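Local coordinates for protein carboxypeptidase D (Drosophila melanogaster, PDB 3MN8) that removes C-terminal arginine or lysine from peptides and proteins with a zinc ion, in the processing of growth factors, peptide hormones and neuropeptides, at residues 95-100 against 141-146; 99-104 against 172-177. One frame throughout, in Å; residues are numbered along the deposited sequence.

Both interactions lie in the peptidase M14 domain, the first carboxypeptidase-like unit of this multidomain protein, and their centres are about 8 Å apart. They start from the same piece of chain: strand 93-97 of the mixed eight-stranded sheet runs into the loop that carries His101 and Glu104 to the zinc ion. Interaction 1 joins the end of that strand to 141-146, which follows the neighbouring parallel strand 136-140; interaction 2 joins the metal-binding loop to 172-177, further along the chain. Asn99 and Met100 belong to both, and Met143 touches Phe177 where they meet. The zinc loop therefore rests on one segment while its histidine bonds to the other.

Interaction 1 (95-100 against 141-146); sequences KYIANM and PTMNPD
Asn99 and Thr142 meet because both swing their polar groups anti to the backbone N: chi1 of -165° in Asn99 and 180° in Thr142 lay the two side chains side by side, pointing the same way. The hydroxyl of Thr142 then donates from OG1 to Asn99 OD1 over 2.8 Å, in the plane of the amide carbonyl and on a lone pair. The same OG1 accepts from the backbone N of Asn144, an ST turn, so the one hydroxyl ties the loop to itself and to its neighbour. Asn99 ND2 meanwhile holds the backbone oxygens of Gly102 and Glu104, which fixes the amide from both ends.

Asn144 reaches across with ND2 to Met100 O at 3.2 Å, above the carbonyl plane of Met100 and at a bent 142°. Its OD1 takes the backbone N of Gly147, capping helix 145-149 from the N-cap position. Backbone oxygen Ala98 O receives a CA-H contact from Thr142 CA at 3.4 Å.

On the apolar side, Met143 extends from its backbone past Ile97, whose CG2 lies 3.7 Å from Met143 CB. It ends beside Met100, the two methionines pointing the same way with their CE methyls 3.8 Å apart.

This buried contact lies where the parallel strands 93-97 and 136-140 run on into the loops that follow them. Strand 212-217 packs against Ile97 and Met100, helix 106-121 touches Ala98 and Asn99, and helix 43-56 lies against Pro141 and Thr142.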
ATOM      1  N   LYS A  95       4.268   1.270  -0.990  1.00 26.53           N
ATOM      2  CA  LYS A  95       4.129   1.694   0.407  1.00 30.73           C
ATOM      3  C   LYS A  95       3.237   0.782   1.254  1.00 33.95           C
ATOM      4  O   LYS A  95       2.287   0.167   0.761  1.00 26.59           O
ATOM      5  CB  LYS A  95       3.631   3.139   0.497  1.00 22.00           C
ATOM      6  CG  LYS A  95       2.235   3.371  -0.049  1.00 23.97           C
ATOM      7  CD  LYS A  95       2.246   4.533  -1.040  1.00 25.96           C
ATOM      8  CE  LYS A  95       0.914   5.274  -1.040  1.00 27.43           C
ATOM      9  NZ  LYS A  95      -0.273   4.398  -1.235  1.00 39.95           N
ATOM     10  N   TYR A  96       3.574   0.692   2.533  1.00 34.32           N
ATOM     11  CA  TYR A  96       2.708   0.066   3.529  1.00 38.44           C
ATOM     12  C   TYR A  96       2.357   1.096   4.603  1.00 36.84           C
ATOM     13  O   TYR A  96       3.250   1.706   5.203  1.00 26.24           O
ATOM     14  CB  TYR A  96       3.405  -1.128   4.181  1.00 31.09           C
ATOM     15  CG  TYR A  96       3.247  -2.424   3.425  1.00 33.15           C
ATOM     16  CD1 TYR A  96       2.210  -2.597   2.516  1.00 23.91           C
ATOM     17  CD2 TYR A  96       4.128  -3.484   3.629  1.00 34.50           C
ATOM     18  CE1 TYR A  96       2.050  -3.786   1.838  1.00 21.82           C
ATOM     19  CE2 TYR A  96       3.979  -4.681   2.947  1.00 36.00           C
ATOM     20  CZ  TYR A  96       2.937  -4.822   2.046  1.00 38.67           C
ATOM     21  OH  TYR A  96       2.760  -5.994   1.341  1.00 42.20           O
ATOM     22  N   ILE A  97       1.069   1.326   4.840  1.00 34.10           N
ATOM     23  CA  ILE A  97       0.710   2.200   5.952  1.00 39.14           C
ATOM     24  C   ILE A  97      -0.035   1.404   7.010  1.00 36.25           C
ATOM     25  O   ILE A  97      -0.715   0.429   6.687  1.00 28.30           O
ATOM     26  CB  ILE A  97      -0.105   3.452   5.530  1.00 34.78           C
ATOM     27  CG1 ILE A  97       0.672   4.331   4.530  1.00 34.05           C
ATOM     28  CG2 ILE A  97      -0.405   4.292   6.759  1.00 26.76           C
ATOM     29  CD1 ILE A  97       0.494   3.970   3.085  1.00 35.03           C
ATOM     30  N   ALA A  98       0.110   1.810   8.269  1.00 29.19           N
ATOM     31  CA  ALA A  98      -0.595   1.156   9.362  1.00 17.61           C
ATOM     32  C   ALA A  98      -1.165   2.160  10.368  1.00 33.18           C
ATOM     33  O   ALA A  98      -0.909   3.358  10.288  1.00 42.35           O
ATOM     34  CB  ALA A  98       0.328   0.183  10.055  1.00 17.36           C
ATOM     35  N   ASN A  99      -1.951   1.649  11.306  1.00 36.69           N
ATOM     36  CA  ASN A  99      -2.390   2.410  12.468  1.00 30.31           C
ATOM     37  C   ASN A  99      -3.062   3.744  12.169  1.00 45.08           C
ATOM     38  O   ASN A  99      -2.889   4.705  12.932  1.00 49.91           O
ATOM     39  CB  ASN A  99      -1.221   2.641  13.428  1.00 35.20           C
ATOM     40  CG  ASN A  99      -1.682   3.094  14.804  1.00 38.85           C
ATOM     41  OD1 ASN A  99      -1.259   4.132  15.305  1.00 34.73           O
ATOM     42  ND2 ASN A  99      -2.570   2.322  15.411  1.00 41.19           N
ATOM     43  N   MET A 100      -3.832   3.814  11.082  1.00 42.99           N
ATOM     44  CA  MET A 100      -4.540   5.055  10.782  1.00 38.29           C
ATOM     45  C   MET A 100      -5.640   5.244  11.809  1.00 40.83           C
ATOM     46  O   MET A 100      -5.934   6.362  12.234  1.00 45.52           O
ATOM     47  CB  MET A 100      -5.086   5.074   9.355  1.00 40.80           C
ATOM     48  CG  MET A 100      -6.373   4.307   9.140  1.00 47.57           C
ATOM     49  SD  MET A 100      -6.918   4.474   7.431  1.00 46.17           S
ATOM     50  CE  MET A 100      -6.727   6.241   7.200  1.00 32.91           C
ATOM     51  N   PRO A 141       4.638   2.756   9.776  1.00 38.78           N
ATOM     52  CA  PRO A 141       4.067   2.033  10.922  1.00 43.74           C
ATOM     53  C   PRO A 141       2.822   2.702  11.519  1.00 40.31           C
ATOM     54  O   PRO A 141       1.876   2.010  11.897  1.00 43.31           O
ATOM     55  CB  PRO A 141       5.217   2.039  11.940  1.00 33.44           C
ATOM     56  CG  PRO A 141       6.432   2.100  11.113  1.00 37.41           C
ATOM     57  CD  PRO A 141       6.091   2.953   9.922  1.00 44.90           C
ATOM     58  N   THR A 142       2.828   4.028  11.627  1.00 39.16           N
ATOM     59  CA  THR A 142       1.645   4.751  12.084  1.00 41.38           C
ATOM     60  C   THR A 142       1.369   5.999  11.263  1.00 45.31           C
ATOM     61  O   THR A 142       2.284   6.656  10.744  1.00 38.35           O
ATOM     62  CB  THR A 142       1.708   5.158  13.572  1.00 36.40           C
ATOM     63  OG1 THR A 142       0.499   5.849  13.912  1.00 45.18           O
ATOM     64  CG2 THR A 142       2.865   6.092  13.828  1.00 34.18           C
ATOM     65  N   MET A 143       0.083   6.314  11.179  1.00 53.02           N
ATOM     66  CA  MET A 143      -0.423   7.453  10.431  1.00 41.76           C
ATOM     67  C   MET A 143      -1.290   8.263  11.406  1.00 45.39           C
ATOM     68  O   MET A 143      -1.830   9.319  11.065  1.00 38.37           O
ATOM     69  CB  MET A 143      -1.234   6.930   9.247  1.00 31.00           C
ATOM     70  CG  MET A 143      -1.678   7.964   8.263  1.00 38.22           C
ATOM     71  SD  MET A 143      -2.885   7.265   7.120  1.00 40.50           S
ATOM     72  CE  MET A 143      -3.898   8.718   6.824  1.00 28.22           C
ATOM     73  N   ASN A 144      -1.405   7.756  12.633  1.00 34.12           N
ATOM     74  CA  ASN A 144      -2.180   8.421  13.665  1.00 35.06           C
ATOM     75  C   ASN A 144      -1.561   8.252  15.059  1.00 48.07           C
ATOM     76  O   ASN A 144      -2.076   7.500  15.899  1.00 38.97           O
ATOM     77  CB  ASN A 144      -3.615   7.920  13.650  1.00 35.67           C
ATOM     78  CG  ASN A 144      -4.501   8.683  14.606  1.00 46.59           C
ATOM     79  OD1 ASN A 144      -4.087   9.697  15.182  1.00 50.48           O
ATOM     80  ND2 ASN A 144      -5.728   8.206  14.784  1.00 47.99           N
ATOM     81  N   PRO A 145      -0.449   8.967  15.304  1.00 43.43           N
ATOM     82  CA  PRO A 145       0.269   8.947  16.586  1.00 34.76           C
ATOM     83  C   PRO A 145      -0.609   9.457  17.728  1.00 38.22           C
ATOM     84  O   PRO A 145      -0.598   8.914  18.835  1.00 47.73           O
ATOM     85  CB  PRO A 145       1.434   9.930  16.365  1.00 29.82           C
ATOM     86  CG  PRO A 145       1.444  10.247  14.905  1.00 32.23           C
ATOM     87  CD  PRO A 145       0.086   9.978  14.371  1.00 28.58           C
ATOM     88  N   ASP A 146      -1.347  10.522  17.449  1.00 33.73           N
ATOM     89  CA  ASP A 146      -2.161  11.164  18.452  1.00 39.32           C
ATOM     90  C   ASP A 146      -3.275  10.203  18.815  1.00 40.02           C
ATOM     91  O   ASP A 146      -3.658  10.078  19.983  1.00 51.24           O
ATOM     92  CB  ASP A 146      -2.720  12.496  17.922  1.00 43.55           C
ATOM     93  CG  ASP A 146      -1.637  13.564  17.740  1.00 40.75           C
ATOM     94  OD1 ASP A 146      -0.435  13.231  17.797  1.00 36.05           O
ATOM     95  OD2 ASP A 146      -1.985  14.743  17.541  1.00 35.44           O
TER

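Interaction 2 (99-104 against 172-177); sequences NMHGDE and DLNRDF. With ZN (zinc ion), chain F; GEM ((2-guanidinoethylmercapto)succinic acid), chain G.
His101 and Asp172 are joined by the hydrogen bond that bridges the segments: NE2 donates to OD1 over 2.9 Å, on its syn side but 31° out of the carboxylate plane, with ring and carboxylate almost perpendicular (88°). Asp172 OD1 also accepts from Asn174 N at 2.8 Å, on the anti side, closing an Asx turn, and Arg165 pairs with OD2. Together with the zinc bond at ND1, this would hold the imidazole in its rotation and probably strengthen ND1 as a metal ligand.

His101 ND1 binds the zinc ion at 2.1 Å and Glu104 through both carboxylate oxygens, with His217 as third protein ligand: the His-Xaa-Xaa-Glu plus distant histidine site of M14 metallocarboxypeptidases. A type I turn joins the first two. (2-Guanidinoethylmercapto)succinic acid coordinates the metal with one carboxylate.

The inhibitor's other carboxylate is hydrogen-bonded by 172-177: O14 takes Asn174 ND2 at 2.6 Å and Arg175 NH2 at 2.8 Å, while O15 takes Arg175 NH1 at 3.3 Å. Met289 N holds Asn174 OD1, orienting that amide.

In van der Waals contact, the Met100 thioether crosses Asn174 at about a right angle, SD 3.7 Å from Asn174 CG; the bend at chi3 (-47°) turns CE into apolar contact with Leu173 CB and Phe177 CE1.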
ATOM      1  N   ASN A  99      -1.951   1.649  11.306  1.00 36.69           N
ATOM      2  CA  ASN A  99      -2.390   2.410  12.468  1.00 30.31           C
ATOM      3  C   ASN A  99      -3.062   3.744  12.169  1.00 45.08           C
ATOM      4  O   ASN A  99      -2.889   4.705  12.932  1.00 49.91           O
ATOM      5  CB  ASN A  99      -1.221   2.641  13.428  1.00 35.20           C
ATOM      6  CG  ASN A  99      -1.682   3.094  14.804  1.00 38.85           C
ATOM      7  OD1 ASN A  99      -1.259   4.132  15.305  1.00 34.73           O
ATOM      8  ND2 ASN A  99      -2.570   2.322  15.411  1.00 41.19           N
ATOM      9  N   MET A 100      -3.832   3.814  11.082  1.00 42.99           N
ATOM     10  CA  MET A 100      -4.540   5.055  10.782  1.00 38.29           C
ATOM     11  C   MET A 100      -5.640   5.244  11.809  1.00 40.83           C
ATOM     12  O   MET A 100      -5.934   6.362  12.234  1.00 45.52           O
ATOM     13  CB  MET A 100      -5.086   5.074   9.355  1.00 40.80           C
ATOM     14  CG  MET A 100      -6.373   4.307   9.140  1.00 47.57           C
ATOM     15  SD  MET A 100      -6.918   4.474   7.431  1.00 46.17           S
ATOM     16  CE  MET A 100      -6.727   6.241   7.200  1.00 32.91           C
ATOM     17  N   HIS A 101      -6.244   4.136  12.214  1.00 37.72           N
ATOM     18  CA  HIS A 101      -7.071   4.137  13.402  1.00 29.57           C
ATOM     19  C   HIS A 101      -6.146   3.751  14.548  1.00 41.74           C
ATOM     20  O   HIS A 101      -5.702   2.590  14.653  1.00 29.01           O
ATOM     21  CB  HIS A 101      -8.244   3.172  13.261  1.00 19.89           C
ATOM     22  CG  HIS A 101      -9.169   3.526  12.139  1.00 39.45           C
ATOM     23  ND1 HIS A 101      -9.217   2.818  10.958  1.00 49.93           N
ATOM     24  CD2 HIS A 101     -10.062   4.534  12.010  1.00 52.50           C
ATOM     25  CE1 HIS A 101     -10.116   3.364  10.158  1.00 53.90           C
ATOM     26  NE2 HIS A 101     -10.643   4.407  10.772  1.00 52.22           N
ATOM     27  N   GLY A 102      -5.829   4.754  15.371  1.00 35.72           N
ATOM     28  CA  GLY A 102      -4.899   4.618  16.479  1.00 27.64           C
ATOM     29  C   GLY A 102      -5.071   3.400  17.381  1.00 33.56           C
ATOM     30  O   GLY A 102      -4.097   2.906  17.949  1.00 49.68           O
ATOM     31  N   ASP A 103      -6.301   2.915  17.528  1.00 43.58           N
ATOM     32  CA  ASP A 103      -6.559   1.755  18.382  1.00 43.70           C
ATOM     33  C   ASP A 103      -6.421   0.418  17.645  1.00 37.63           C
ATOM     34  O   ASP A 103      -6.570  -0.641  18.242  1.00 48.55           O
ATOM     35  CB  ASP A 103      -7.937   1.874  19.034  1.00 48.39           C
ATOM     36  CG  ASP A 103      -9.015   2.316  18.057  1.00 50.34           C
ATOM     37  OD1 ASP A 103     -10.081   2.761  18.527  1.00 57.91           O
ATOM     38  OD2 ASP A 103      -8.808   2.221  16.827  1.00 59.55           O
ATOM     39  N   GLU A 104      -6.154   0.477  16.344  1.00 35.21           N
ATOM     40  CA  GLU A 104      -5.890  -0.719  15.549  1.00 33.19           C
ATOM     41  C   GLU A 104      -4.387  -0.818  15.338  1.00 44.68           C
ATOM     42  O   GLU A 104      -3.827  -0.185  14.431  1.00 45.94           O
ATOM     43  CB  GLU A 104      -6.616  -0.644  14.211  1.00 26.36           C
ATOM     44  CG  GLU A 104      -8.122  -0.453  14.327  1.00 44.67           C
ATOM     45  CD  GLU A 104      -8.745  -0.138  12.994  1.00 53.68           C
ATOM     46  OE1 GLU A 104      -8.040  -0.288  11.980  1.00 61.52           O
ATOM     47  OE2 GLU A 104      -9.921   0.271  12.952  1.00 66.19           O
ATOM     48  N   ASP A 172     -12.511  10.758  12.047  1.00 49.75           N
ATOM     49  CA  ASP A 172     -12.085   9.479  11.487  1.00 48.46           C
ATOM     50  C   ASP A 172     -11.311   9.697  10.185  1.00 47.02           C
ATOM     51  O   ASP A 172     -11.894  10.003   9.140  1.00 51.68           O
ATOM     52  CB  ASP A 172     -13.301   8.560  11.273  1.00 44.36           C
ATOM     53  CG  ASP A 172     -12.915   7.144  10.833  1.00 49.16           C
ATOM     54  OD1 ASP A 172     -11.857   6.974  10.163  1.00 51.94           O
ATOM     55  OD2 ASP A 172     -13.687   6.204  11.158  1.00 41.30           O
ATOM     56  N   LEU A 173      -9.991   9.542  10.260  1.00 41.49           N
ATOM     57  CA  LEU A 173      -9.136   9.817   9.120  1.00 39.45           C
ATOM     58  C   LEU A 173      -9.533   8.983   7.900  1.00 33.76           C
ATOM     59  O   LEU A 173      -9.267   9.374   6.763  1.00 31.60           O
ATOM     60  CB  LEU A 173      -7.670   9.607   9.497  1.00 33.92           C
ATOM     61  CG  LEU A 173      -7.137  10.578  10.556  1.00 31.32           C
ATOM     62  CD1 LEU A 173      -5.723  10.203  10.987  1.00 21.01           C
ATOM     63  CD2 LEU A 173      -7.201  12.025  10.053  1.00 41.60           C
ATOM     64  N   ASN A 174     -10.189   7.849   8.127  1.00 30.12           N
ATOM     65  CA  ASN A 174     -10.616   7.021   7.013  1.00 16.87           C
ATOM     66  C   ASN A 174     -11.956   7.489   6.510  1.00 30.97           C
ATOM     67  O   ASN A 174     -12.649   6.754   5.805  1.00 47.16           O
ATOM     68  CB  ASN A 174     -10.687   5.547   7.390  1.00 23.16           C
ATOM     69  CG  ASN A 174     -10.431   4.625   6.206  1.00 35.91           C
ATOM     70  OD1 ASN A 174      -9.872   5.035   5.180  1.00 40.05           O
ATOM     71  ND2 ASN A 174     -10.824   3.364   6.353  1.00 33.83           N
ATOM     72  N   ARG A 175     -12.337   8.704   6.898  1.00 23.26           N
ATOM     73  CA  ARG A 175     -13.448   9.401   6.242  1.00 36.98           C
ATOM     74  C   ARG A 175     -13.019  10.767   5.718  1.00 38.68           C
ATOM     75  O   ARG A 175     -13.823  11.506   5.162  1.00 45.10           O
ATOM     76  CB  ARG A 175     -14.639   9.587   7.173  1.00 21.96           C
ATOM     77  CG  ARG A 175     -15.109   8.315   7.804  1.00 38.10           C
ATOM     78  CD  ARG A 175     -15.367   7.209   6.787  1.00 38.33           C
ATOM     79  NE  ARG A 175     -16.054   6.119   7.452  1.00 47.35           N
ATOM     80  CZ  ARG A 175     -15.538   4.949   7.812  1.00 45.24           C
ATOM     81  NH1 ARG A 175     -16.318   4.087   8.440  1.00 49.92           N
ATOM     82  NH2 ARG A 175     -14.288   4.618   7.539  1.00 54.02           N
ATOM     83  N   ASP A 176     -11.743  11.093   5.882  1.00 49.19           N
ATOM     84  CA  ASP A 176     -11.297  12.471   5.697  1.00 45.80           C
ATOM     85  C   ASP A 176     -10.612  12.756   4.358  1.00 40.76           C
ATOM     86  O   ASP A 176     -10.249  13.897   4.076  1.00 40.20           O
ATOM     87  CB  ASP A 176     -10.383  12.875   6.852  1.00 42.72           C
ATOM     88  CG  ASP A 176     -10.256  14.369   6.991  1.00 47.81           C
ATOM     89  OD1 ASP A 176     -11.261  15.064   6.754  1.00 40.73           O
ATOM     90  OD2 ASP A 176      -9.156  14.844   7.342  1.00 58.50           O
ATOM     91  N   PHE A 177     -10.435  11.723   3.539  1.00 43.38           N
ATOM     92  CA  PHE A 177      -9.771  11.879   2.245  1.00 26.31           C
ATOM     93  C   PHE A 177     -10.794  12.308   1.204  1.00 29.98           C
ATOM     94  O   PHE A 177     -11.980  12.047   1.364  1.00 45.41           O
ATOM     95  CB  PHE A 177      -9.064  10.575   1.832  1.00 23.52           C
ATOM     96  CG  PHE A 177      -7.786  10.297   2.610  1.00 33.03           C
ATOM     97  CD1 PHE A 177      -7.834   9.802   3.920  1.00 41.07           C
ATOM     98  CD2 PHE A 177      -6.546  10.535   2.041  1.00 23.09           C
ATOM     99  CE1 PHE A 177      -6.670   9.552   4.637  1.00 30.32           C
ATOM    100  CE2 PHE A 177      -5.380  10.291   2.754  1.00 28.63           C
ATOM    101  CZ  PHE A 177      -5.441   9.798   4.051  1.00 34.35           C
TER
HETATM  102 ZN    ZN F 999      -9.511   0.693  11.004  1.00 42.65          ZN
HETATM  103  C8  GEM G 601     -13.219   0.110   7.925  1.00 57.00           C
HETATM  104  S7  GEM G 601     -12.055   0.181   6.592  1.00 57.42           S
HETATM  105  C6  GEM G 601     -12.215  -1.455   5.935  1.00 51.59           C
HETATM  106  C5  GEM G 601     -13.652  -1.839   5.587  1.00 34.21           C
HETATM  107  N3  GEM G 601     -14.051  -1.045   4.435  1.00 36.03           N
HETATM  108  C1  GEM G 601     -15.271  -0.944   3.918  1.00 43.13           C
HETATM  109  N4  GEM G 601     -15.488  -0.176   2.858  1.00 32.44           N
HETATM  110  N2  GEM G 601     -16.283  -1.609   4.465  1.00 48.23           N
HETATM  111  C9  GEM G 601     -13.390   1.514   8.443  1.00 64.36           C
HETATM  112  O14 GEM G 601     -12.661   2.412   7.965  1.00 32.86           O
HETATM  113  O15 GEM G 601     -14.252   1.737   9.319  1.00 65.33           O
HETATM  114  C10 GEM G 601     -12.810  -0.868   9.038  1.00 45.92           C
HETATM  115  C11 GEM G 601     -11.588  -0.497   9.869  1.00 54.16           C
HETATM  116  O12 GEM G 601     -10.711  -1.381  10.032  1.00 39.20           O
HETATM  117  O13 GEM G 601     -11.506   0.644  10.390  1.00 33.28           O